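Local coordinates for protein-tyrosine-phosphatase PTP1 (Arabidopsis thaliana, PDB 6KRW), which removes phosphate from phosphotyrosine in proteins, dephosphorylating and probably inhibiting the MAP kinase MPK6, and with MKP1 modulates plant defence responses, at residues 96-101 with 254-259; 119-124 with 130-135; 247-252 with 265-270. One frame throughout, in Å; residues are numbered along the deposited sequence.

Contact 1. Residues 96-101 with 254-259; sequences KTSESE and IQRILA
With chi1 at 63°, Thr97 carries OG1 between its backbone N and carbonyl carbon, facing the helix that bears Arg256, whose chain bends about CG-CD (chi3 58°), turning NE aside and leaving CD toward the loop. The two side chains approach at a slant, and Thr97 OG1 comes to 3.6 Å from Arg256 CD. Ser98 OG reaches the same methylene, 4.0 Å from Arg256 CD, with Arg256 CG close behind. The two hydroxyls are themselves joined: Thr97 OG1 and Ser98 OG lie 2.9 Å apart in a hydrogen bond whose donor is open. The chi1 of Ser98, -32°, is displaced from a staggered value, perhaps in order to make this bond. Thr97 OG1 also accepts a hydrogen bond from ND2 of Asn252, one turn before Arg256. The irregular segment 96-101, between edge strand 92-95 and its neighbour 106-109, is thus laid against the last turns of the helix that follows the catalytic loop. Arg256 spends its charge elsewhere, in a salt bridge from NE to Asp261, while NH2 serves Ser263. What the loop meets is therefore the arginine's methylene stem, and because CD adjoins a cationic group, the nearby hydroxyl oxygens probably gain a weak electrostatic attraction as well.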
loop_
_atom_site.group_PDB
_atom_site.type_symbol
_atom_site.label_atom_id
_atom_site.label_comp_id
_atom_site.label_asym_id
_atom_site.label_seq_id
_atom_site.Cartn_x
_atom_site.Cartn_y
_atom_site.Cartn_z
ATOM N N LYS A 96 4.098 4.116 -8.607
ATOM C CA LYS A 96 5.163 5.129 -8.641
ATOM C C LYS A 96 4.616 6.342 -9.382
ATOM O O LYS A 96 4.229 6.200 -10.535
ATOM C CB LYS A 96 6.437 4.563 -9.264
ATOM C CG LYS A 96 7.606 5.520 -9.344
ATOM C CD LYS A 96 8.854 4.875 -9.903
ATOM C CE LYS A 96 10.034 5.821 -9.870
ATOM N NZ LYS A 96 11.262 5.209 -10.437
ATOM N N THR A 97 4.635 7.499 -8.766
ATOM C CA THR A 97 4.102 8.738 -9.361
ATOM C C THR A 97 5.255 9.655 -9.773
ATOM O O THR A 97 5.053 10.512 -10.603
ATOM C CB THR A 97 3.180 9.453 -8.378
ATOM O OG1 THR A 97 3.970 9.828 -7.239
ATOM C CG2 THR A 97 2.023 8.584 -7.956
ATOM N N SER A 98 6.413 9.514 -9.166
ATOM C CA SER A 98 7.470 10.551 -9.210
ATOM C C SER A 98 8.841 9.893 -9.150
ATOM O O SER A 98 8.944 8.772 -8.665
ATOM C CB SER A 98 7.371 11.562 -8.089
ATOM O OG SER A 98 6.046 11.830 -7.650
ATOM N N GLU A 99 9.871 10.579 -9.640
ATOM C CA GLU A 99 11.256 10.106 -9.435
ATOM C C GLU A 99 11.922 11.142 -8.555
ATOM O O GLU A 99 12.581 12.018 -9.077
ATOM C CB GLU A 99 12.044 9.934 -10.728
ATOM C CG GLU A 99 13.443 9.412 -10.460
ATOM C CD GLU A 99 13.435 8.012 -9.876
ATOM O OE1 GLU A 99 13.999 7.799 -8.788
ATOM O OE2 GLU A 99 12.896 7.134 -10.541
ATOM N N SER A 100 11.717 11.014 -7.260
ATOM C CA SER A 100 12.198 11.973 -6.243
ATOM C C SER A 100 12.668 11.180 -5.028
ATOM O O SER A 100 11.963 10.241 -4.612
ATOM C CB SER A 100 11.122 12.954 -5.875
ATOM O OG SER A 100 11.505 13.686 -4.726
ATOM N N GLU A 101 13.802 11.571 -4.469
ATOM C CA GLU A 101 14.315 10.972 -3.216
ATOM C C GLU A 101 13.356 11.281 -2.060
ATOM O O GLU A 101 13.559 10.714 -0.976
ATOM C CB GLU A 101 15.723 11.508 -2.945
ATOM C CG GLU A 101 16.676 11.264 -4.097
ATOM C CD GLU A 101 18.073 11.823 -3.905
ATOM O OE1 GLU A 101 19.004 11.018 -3.724
ATOM O OE2 GLU A 101 18.236 13.060 -3.959
ATOM N N ILE A 254 0.368 13.554 0.560
ATOM C CA ILE A 254 1.112 14.370 1.556
ATOM C C ILE A 254 2.575 14.527 1.132
ATOM O O ILE A 254 3.078 15.659 1.158
ATOM C CB ILE A 254 0.945 13.762 2.956
ATOM C CG1 ILE A 254 -0.514 13.855 3.407
ATOM C CG2 ILE A 254 1.923 14.392 3.936
ATOM C CD1 ILE A 254 -1.006 15.235 3.700
ATOM N N GLN A 255 3.231 13.439 0.727
ATOM C CA GLN A 255 4.658 13.544 0.322
ATOM C C GLN A 255 4.800 14.502 -0.853
ATOM O O GLN A 255 5.788 15.253 -0.903
ATOM C CB GLN A 255 5.213 12.179 -0.028
ATOM C CG GLN A 255 5.481 11.341 1.197
ATOM C CD GLN A 255 6.244 10.081 0.901
ATOM O OE1 GLN A 255 6.045 9.465 -0.148
ATOM N NE2 GLN A 255 7.109 9.680 1.833
ATOM N N ARG A 256 3.900 14.411 -1.818
ATOM C CA ARG A 256 4.037 15.263 -3.025
ATOM C C ARG A 256 3.777 16.734 -2.682
ATOM O O ARG A 256 4.450 17.595 -3.236
ATOM C CB ARG A 256 3.122 14.726 -4.125
ATOM C CG ARG A 256 3.695 13.477 -4.787
ATOM C CD ARG A 256 2.672 12.742 -5.611
ATOM N NE ARG A 256 2.088 13.581 -6.654
ATOM C CZ ARG A 256 0.866 13.428 -7.124
ATOM N NH1 ARG A 256 0.133 12.399 -6.733
ATOM N NH2 ARG A 256 0.412 14.255 -8.068
ATOM N N ILE A 257 2.856 17.030 -1.767
ATOM C CA ILE A 257 2.658 18.427 -1.302
ATOM C C ILE A 257 3.963 18.914 -0.668
ATOM O O ILE A 257 4.415 20.017 -0.998
ATOM C CB ILE A 257 1.468 18.534 -0.343
ATOM C CG1 ILE A 257 0.153 18.239 -1.061
ATOM C CG2 ILE A 257 1.454 19.896 0.348
ATOM C CD1 ILE A 257 -0.997 17.931 -0.105
ATOM N N LEU A 258 4.560 18.100 0.198
ATOM C CA LEU A 258 5.790 18.494 0.922
ATOM C C LEU A 258 6.960 18.641 -0.051
ATOM O O LEU A 258 7.900 19.380 0.271
ATOM C CB LEU A 258 6.107 17.439 1.981
ATOM C CG LEU A 258 5.172 17.445 3.182
ATOM C CD1 LEU A 258 5.463 16.248 4.079
ATOM C CD2 LEU A 258 5.328 18.743 3.973
ATOM N N ALA A 259 6.882 17.993 -1.212
ATOM C CA ALA A 259 7.982 18.056 -2.207
ATOM C C ALA A 259 7.728 19.158 -3.233
ATOM O O ALA A 259 8.613 19.394 -4.059
ATOM C CB ALA A 259 8.176 16.725 -2.870
#

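Contact 2. Residues 119-124 with 130-135; sequences DFWEMV and PIIVML
The indole NE1 of Trp121 is hydrogen-bonded to the backbone oxygen of Tyr150, which helps to hold the ring while its benzo end meets Ile132: Trp121 CH2 stands 3.8 Å from Ile132 CD1. The indole and the isoleucine cross at about a right angle, and the methyl reaches the ring obliquely. Phe120 and Ile132 approach head-on from opposite directions, the phenyl offering its edge, so that Ile132 CD1 lies near the ring plane, 3.7 Å from Phe120 CZ. The two aromatics also meet one another, with Phe120 CD2 lying 3.9 Å above the plane of the Trp121 ring, over its centre. One methyl thus touches the outer ends of two aromatic side chains that already pack on each other. Ile132 delivers it by holding CG1 beside its backbone N (chi1 -59°) and extending the chain to CD1. The setting is the central sheet of the tyrosine phosphatase fold: strand 131-134 runs between 194-200 and 233-236, the latter leading directly to the catalytic Cys237, and helix 117-126 lies against one face of the sheet. The helix and strand axes are 11.5 Å apart at their closest, with 138° between their N-to-C directions, nearer antiparallel than parallel. Val124 CG2 adds a looser apolar contact, 4.4 Å from Ile132 CD1. Phe160 and Tyr150 meet the rings of Trp121 and Phe120, respectively.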
loop_
_atom_site.group_PDB
_atom_site.type_symbol
_atom_site.label_atom_id
_atom_site.label_comp_id
_atom_site.label_asym_id
_atom_site.label_seq_id
_atom_site.Cartn_x
_atom_site.Cartn_y
_atom_site.Cartn_z
ATOM N N ASP A 119 6.815 -16.854 -2.384
ATOM C CA ASP A 119 6.863 -15.815 -3.452
ATOM C C ASP A 119 6.887 -14.415 -2.832
ATOM O O ASP A 119 7.699 -13.553 -3.247
ATOM C CB ASP A 119 5.667 -15.945 -4.397
ATOM C CG ASP A 119 5.674 -17.209 -5.249
ATOM O OD1 ASP A 119 6.762 -17.849 -5.373
ATOM O OD2 ASP A 119 4.591 -17.564 -5.759
ATOM N N PHE A 120 6.017 -14.188 -1.852
ATOM C CA PHE A 120 5.953 -12.875 -1.176
ATOM C C PHE A 120 7.289 -12.534 -0.520
ATOM O O PHE A 120 7.801 -11.413 -0.709
ATOM C CB PHE A 120 4.813 -12.857 -0.162
ATOM C CG PHE A 120 4.750 -11.586 0.638
ATOM C CD1 PHE A 120 4.076 -10.471 0.152
ATOM C CD2 PHE A 120 5.368 -11.510 1.884
ATOM C CE1 PHE A 120 4.039 -9.302 0.893
ATOM C CE2 PHE A 120 5.334 -10.332 2.611
ATOM C CZ PHE A 120 4.648 -9.237 2.139
ATOM N N TRP A 121 7.832 -13.438 0.307
ATOM C CA TRP A 121 9.087 -13.109 1.000
ATOM C C TRP A 121 10.243 -13.000 0.021
ATOM O O TRP A 121 11.134 -12.172 0.274
ATOM C CB TRP A 121 9.345 -14.103 2.134
ATOM C CG TRP A 121 8.441 -13.838 3.295
ATOM C CD1 TRP A 121 7.457 -14.649 3.780
ATOM C CD2 TRP A 121 8.444 -12.660 4.110
ATOM N NE1 TRP A 121 6.848 -14.060 4.861
ATOM C CE2 TRP A 121 7.435 -12.842 5.088
ATOM C CE3 TRP A 121 9.201 -11.480 4.113
ATOM C CZ2 TRP A 121 7.169 -11.869 6.052
ATOM C CZ3 TRP A 121 8.935 -10.520 5.069
ATOM C CH2 TRP A 121 7.921 -10.713 6.012
ATOM N N GLU A 122 10.223 -13.793 -1.060
ATOM C CA GLU A 122 11.272 -13.677 -2.095
ATOM C C GLU A 122 11.188 -12.272 -2.701
ATOM O O GLU A 122 12.241 -11.642 -2.888
ATOM C CB GLU A 122 11.081 -14.748 -3.152
ATOM C CG GLU A 122 12.181 -14.736 -4.181
ATOM C CD GLU A 122 13.511 -15.303 -3.734
ATOM O OE1 GLU A 122 13.505 -16.175 -2.879
ATOM O OE2 GLU A 122 14.552 -14.909 -4.304
ATOM N N MET A 123 9.974 -11.785 -2.946
ATOM C CA MET A 123 9.792 -10.407 -3.477
ATOM C C MET A 123 10.352 -9.386 -2.472
ATOM O O MET A 123 11.051 -8.445 -2.858
ATOM C CB MET A 123 8.311 -10.127 -3.738
ATOM C CG MET A 123 8.067 -8.720 -4.214
ATOM S SD MET A 123 6.323 -8.413 -4.624
ATOM C CE MET A 123 5.582 -8.459 -2.980
ATOM N N VAL A 124 10.053 -9.558 -1.180
ATOM C CA VAL A 124 10.545 -8.619 -0.130
ATOM C C VAL A 124 12.074 -8.558 -0.186
ATOM O O VAL A 124 12.642 -7.453 -0.128
ATOM C CB VAL A 124 10.063 -9.063 1.263
ATOM C CG1 VAL A 124 10.753 -8.277 2.356
ATOM C CG2 VAL A 124 8.557 -8.972 1.381
ATOM N N PRO A 130 11.747 -2.074 2.872
ATOM C CA PRO A 130 11.987 -1.860 4.302
ATOM C C PRO A 130 10.737 -1.959 5.192
ATOM O O PRO A 130 10.889 -2.105 6.425
ATOM C CB PRO A 130 12.560 -0.440 4.322
ATOM C CG PRO A 130 11.899 0.239 3.152
ATOM C CD PRO A 130 11.892 -0.838 2.084
ATOM N N ILE A 131 9.550 -1.869 4.587
ATOM C CA ILE A 131 8.258 -1.697 5.313
ATOM C C ILE A 131 7.232 -2.594 4.648
ATOM O O ILE A 131 7.143 -2.578 3.417
ATOM C CB ILE A 131 7.778 -0.230 5.274
ATOM C CG1 ILE A 131 8.806 0.726 5.888
ATOM C CG2 ILE A 131 6.395 -0.075 5.901
ATOM C CD1 ILE A 131 9.037 0.580 7.333
ATOM N N ILE A 132 6.381 -3.207 5.434
ATOM C CA ILE A 132 5.100 -3.808 5.030
ATOM C C ILE A 132 3.976 -3.143 5.806
ATOM O O ILE A 132 4.006 -3.160 7.038
ATOM C CB ILE A 132 5.084 -5.318 5.227
ATOM C CG1 ILE A 132 6.185 -6.010 4.434
ATOM C CG2 ILE A 132 3.724 -5.869 4.905
ATOM C CD1 ILE A 132 6.450 -7.448 4.871
ATOM N N VAL A 133 3.018 -2.591 5.101
ATOM C CA VAL A 133 1.764 -2.027 5.626
ATOM C C VAL A 133 0.664 -3.015 5.329
ATOM O O VAL A 133 0.332 -3.244 4.141
ATOM C CB VAL A 133 1.461 -0.622 5.110
ATOM C CG1 VAL A 133 0.162 -0.095 5.658
ATOM C CG2 VAL A 133 2.618 0.322 5.351
ATOM N N MET A 134 0.091 -3.563 6.392
ATOM C CA MET A 134 -0.982 -4.561 6.283
ATOM C C MET A 134 -2.279 -3.952 6.801
ATOM O O MET A 134 -2.333 -3.621 8.008
ATOM C CB MET A 134 -0.611 -5.778 7.123
ATOM C CG MET A 134 -1.651 -6.844 7.100
ATOM S SD MET A 134 -1.064 -8.301 7.929
ATOM C CE MET A 134 -2.488 -9.338 7.660
ATOM N N LEU A 135 -3.328 -3.854 5.986
ATOM C CA LEU A 135 -4.566 -3.101 6.302
ATOM C C LEU A 135 -5.754 -4.046 6.398
ATOM O O LEU A 135 -6.861 -3.631 6.137
ATOM C CB LEU A 135 -4.784 -2.045 5.210
ATOM C CG LEU A 135 -3.636 -1.063 5.057
ATOM C CD1 LEU A 135 -3.838 -0.224 3.775
ATOM C CD2 LEU A 135 -3.478 -0.172 6.271
#

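Contact 3. Residues 247-252 with 265-270; sequences YCAIHN and LDLAKT
Apolar contact comes first: Ala249 CB meets Leu267 CD1 at 4.2 Å, the small methyl allowing the leucine branch to approach helix 242-259. Of a different kind is the meeting one turn on, where a polar atom rests against a methyl in van der Waals contact: Asn252 OD1 lies 3.8 Å from Thr270 CG2, the two side chains slanting past each other. Asn252 is sent across by a chi1 of -177°, which sets its CG opposite the backbone N. The polar component is indirect. NH1 of Arg256 bonds to both Asn252 OD1 and Thr270 OG1, so one guanidinium nitrogen joins the two helices. In the fold, helix 242-259 grows out of the phosphate-binding loop, the family's signature sequence from Cys237 to Arg243, and helix 267-277 packs against it. That second helix is started by Asp266, its N-cap, whose OD1 accepts from Lys269 N at 3.0 Å; the donor stands well above the carboxylate plane, 64° out of it. Within the first helix a further side-chain hydrogen bond ties successive turns, Tyr247 OH to His251 ND1 at 2.7 Å and nearly straight, with the donor undecided. His251 NE2 is bonded to Ser104 OG, and its ring meets Phe106 edge-to-face.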
loop_
_atom_site.group_PDB
_atom_site.type_symbol
_atom_site.label_atom_id
_atom_site.label_comp_id
_atom_site.label_asym_id
_atom_site.label_seq_id
_atom_site.Cartn_x
_atom_site.Cartn_y
_atom_site.Cartn_z
ATOM N N TYR A 247 -4.811 4.040 1.336
ATOM C CA TYR A 247 -3.596 4.373 2.114
ATOM C C TYR A 247 -2.552 5.019 1.186
ATOM O O TYR A 247 -1.974 6.060 1.502
ATOM C CB TYR A 247 -2.992 3.168 2.851
ATOM C CG TYR A 247 -1.753 3.637 3.545
ATOM C CD1 TYR A 247 -1.846 4.334 4.755
ATOM C CD2 TYR A 247 -0.513 3.501 2.964
ATOM C CE1 TYR A 247 -0.723 4.914 5.296
ATOM C CE2 TYR A 247 0.618 4.076 3.503
ATOM C CZ TYR A 247 0.501 4.770 4.689
ATOM O OH TYR A 247 1.593 5.395 5.130
ATOM N N CYS A 248 -2.286 4.381 0.053
ATOM C CA CYS A 248 -1.259 4.915 -0.892
ATOM C C CYS A 248 -1.622 6.359 -1.292
ATOM O O CYS A 248 -0.736 7.188 -1.391
ATOM C CB CYS A 248 -1.142 4.025 -2.119
ATOM S SG CYS A 248 -0.384 2.422 -1.778
ATOM N N ALA A 249 -2.901 6.644 -1.540
ATOM C CA ALA A 249 -3.317 7.994 -1.968
ATOM C C ALA A 249 -2.993 9.013 -0.882
ATOM O O ALA A 249 -2.539 10.133 -1.170
ATOM C CB ALA A 249 -4.760 8.026 -2.370
ATOM N N ILE A 250 -3.258 8.662 0.381
ATOM C CA ILE A 250 -2.989 9.627 1.485
ATOM C C ILE A 250 -1.482 9.856 1.593
ATOM O O ILE A 250 -1.023 11.022 1.631
ATOM C CB ILE A 250 -3.604 9.093 2.791
ATOM C CG1 ILE A 250 -5.126 8.956 2.682
ATOM C CG2 ILE A 250 -3.160 9.957 3.982
ATOM C CD1 ILE A 250 -5.754 8.022 3.740
ATOM N N HIS A 251 -0.719 8.780 1.649
ATOM C CA HIS A 251 0.751 8.851 1.807
ATOM C C HIS A 251 1.377 9.617 0.641
ATOM O O HIS A 251 2.174 10.543 0.844
ATOM C CB HIS A 251 1.257 7.421 1.936
ATOM C CG HIS A 251 2.712 7.252 2.151
ATOM N ND1 HIS A 251 3.189 6.432 3.149
ATOM C CD2 HIS A 251 3.799 7.736 1.514
ATOM C CE1 HIS A 251 4.509 6.403 3.091
ATOM N NE2 HIS A 251 4.908 7.210 2.122
ATOM N N ASN A 252 0.966 9.260 -0.562
ATOM C CA ASN A 252 1.557 9.869 -1.769
ATOM C C ASN A 252 1.181 11.349 -1.859
ATOM O O ASN A 252 2.034 12.195 -2.227
ATOM C CB ASN A 252 1.027 9.100 -2.966
ATOM C CG ASN A 252 1.605 9.568 -4.293
ATOM O OD1 ASN A 252 0.854 10.107 -5.123
ATOM N ND2 ASN A 252 2.896 9.365 -4.470
ATOM N N LEU A 265 -2.689 18.367 -5.567
ATOM C CA LEU A 265 -3.985 18.952 -5.146
ATOM C C LEU A 265 -5.139 18.308 -5.899
ATOM O O LEU A 265 -6.277 18.450 -5.457
ATOM C CB LEU A 265 -3.982 20.471 -5.311
ATOM C CG LEU A 265 -3.532 21.236 -4.069
ATOM C CD1 LEU A 265 -2.132 20.852 -3.631
ATOM C CD2 LEU A 265 -3.614 22.723 -4.316
ATOM N N ASP A 266 -4.861 17.640 -7.012
ATOM C CA ASP A 266 -5.918 16.965 -7.792
ATOM C C ASP A 266 -5.914 15.493 -7.394
ATOM O O ASP A 266 -5.242 14.663 -8.018
ATOM C CB ASP A 266 -5.676 17.229 -9.274
ATOM C CG ASP A 266 -6.797 16.777 -10.180
ATOM O OD1 ASP A 266 -7.633 15.999 -9.757
ATOM O OD2 ASP A 266 -6.800 17.196 -11.342
ATOM N N LEU A 267 -6.679 15.192 -6.339
ATOM C CA LEU A 267 -6.705 13.798 -5.857
ATOM C C LEU A 267 -7.346 12.875 -6.906
ATOM O O LEU A 267 -6.937 11.712 -7.031
ATOM C CB LEU A 267 -7.466 13.730 -4.521
ATOM C CG LEU A 267 -7.563 12.341 -3.917
ATOM C CD1 LEU A 267 -6.199 11.792 -3.559
ATOM C CD2 LEU A 267 -8.445 12.383 -2.698
ATOM N N ALA A 268 -8.326 13.381 -7.666
ATOM C CA ALA A 268 -8.949 12.522 -8.695
ATOM C C ALA A 268 -7.888 12.113 -9.732
ATOM O O ALA A 268 -7.876 10.953 -10.158
ATOM C CB ALA A 268 -10.097 13.227 -9.365
ATOM N N LYS A 269 -7.023 13.049 -10.099
ATOM C CA LYS A 269 -5.931 12.730 -11.052
ATOM C C LYS A 269 -4.974 11.701 -10.460
ATOM O O LYS A 269 -4.557 10.749 -11.141
ATOM C CB LYS A 269 -5.228 14.027 -11.420
ATOM C CG LYS A 269 -4.192 13.899 -12.516
ATOM C CD LYS A 269 -3.553 15.233 -12.862
ATOM C CE LYS A 269 -2.762 15.219 -14.145
ATOM N NZ LYS A 269 -1.490 14.493 -13.967
ATOM N N THR A 270 -4.668 11.825 -9.155
ATOM C CA THR A 270 -3.807 10.823 -8.500
ATOM C C THR A 270 -4.459 9.450 -8.543
ATOM O O THR A 270 -3.783 8.462 -8.820
ATOM C CB THR A 270 -3.498 11.254 -7.063
ATOM O OG1 THR A 270 -2.766 12.469 -7.110
ATOM C CG2 THR A 270 -2.720 10.178 -6.323
#

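In the fold
From the N terminus, the chain first enters contact 1 at 96-101, after strand 92-95, and closes that long loop only at 254-259. Contact 2 is nested inside it: the chain leaves helix 117-126 and within a few residues enters strand 131-134, which packs against it. Contact 3 opens at 247-252, before contact 1 has closed, and ends at 265-270, so contacts 1 and 3 cross along the chain. They share helix 242-259 and touch through the Arg256–Thr270 and Thr97–Asn252 pairs, binding an edge loop of the sheet to two successive helices. Contact 2 lies across the chain's centre from contact 3, yet Leu135 packs on Tyr247, joining a central strand of the sheet to that same helix.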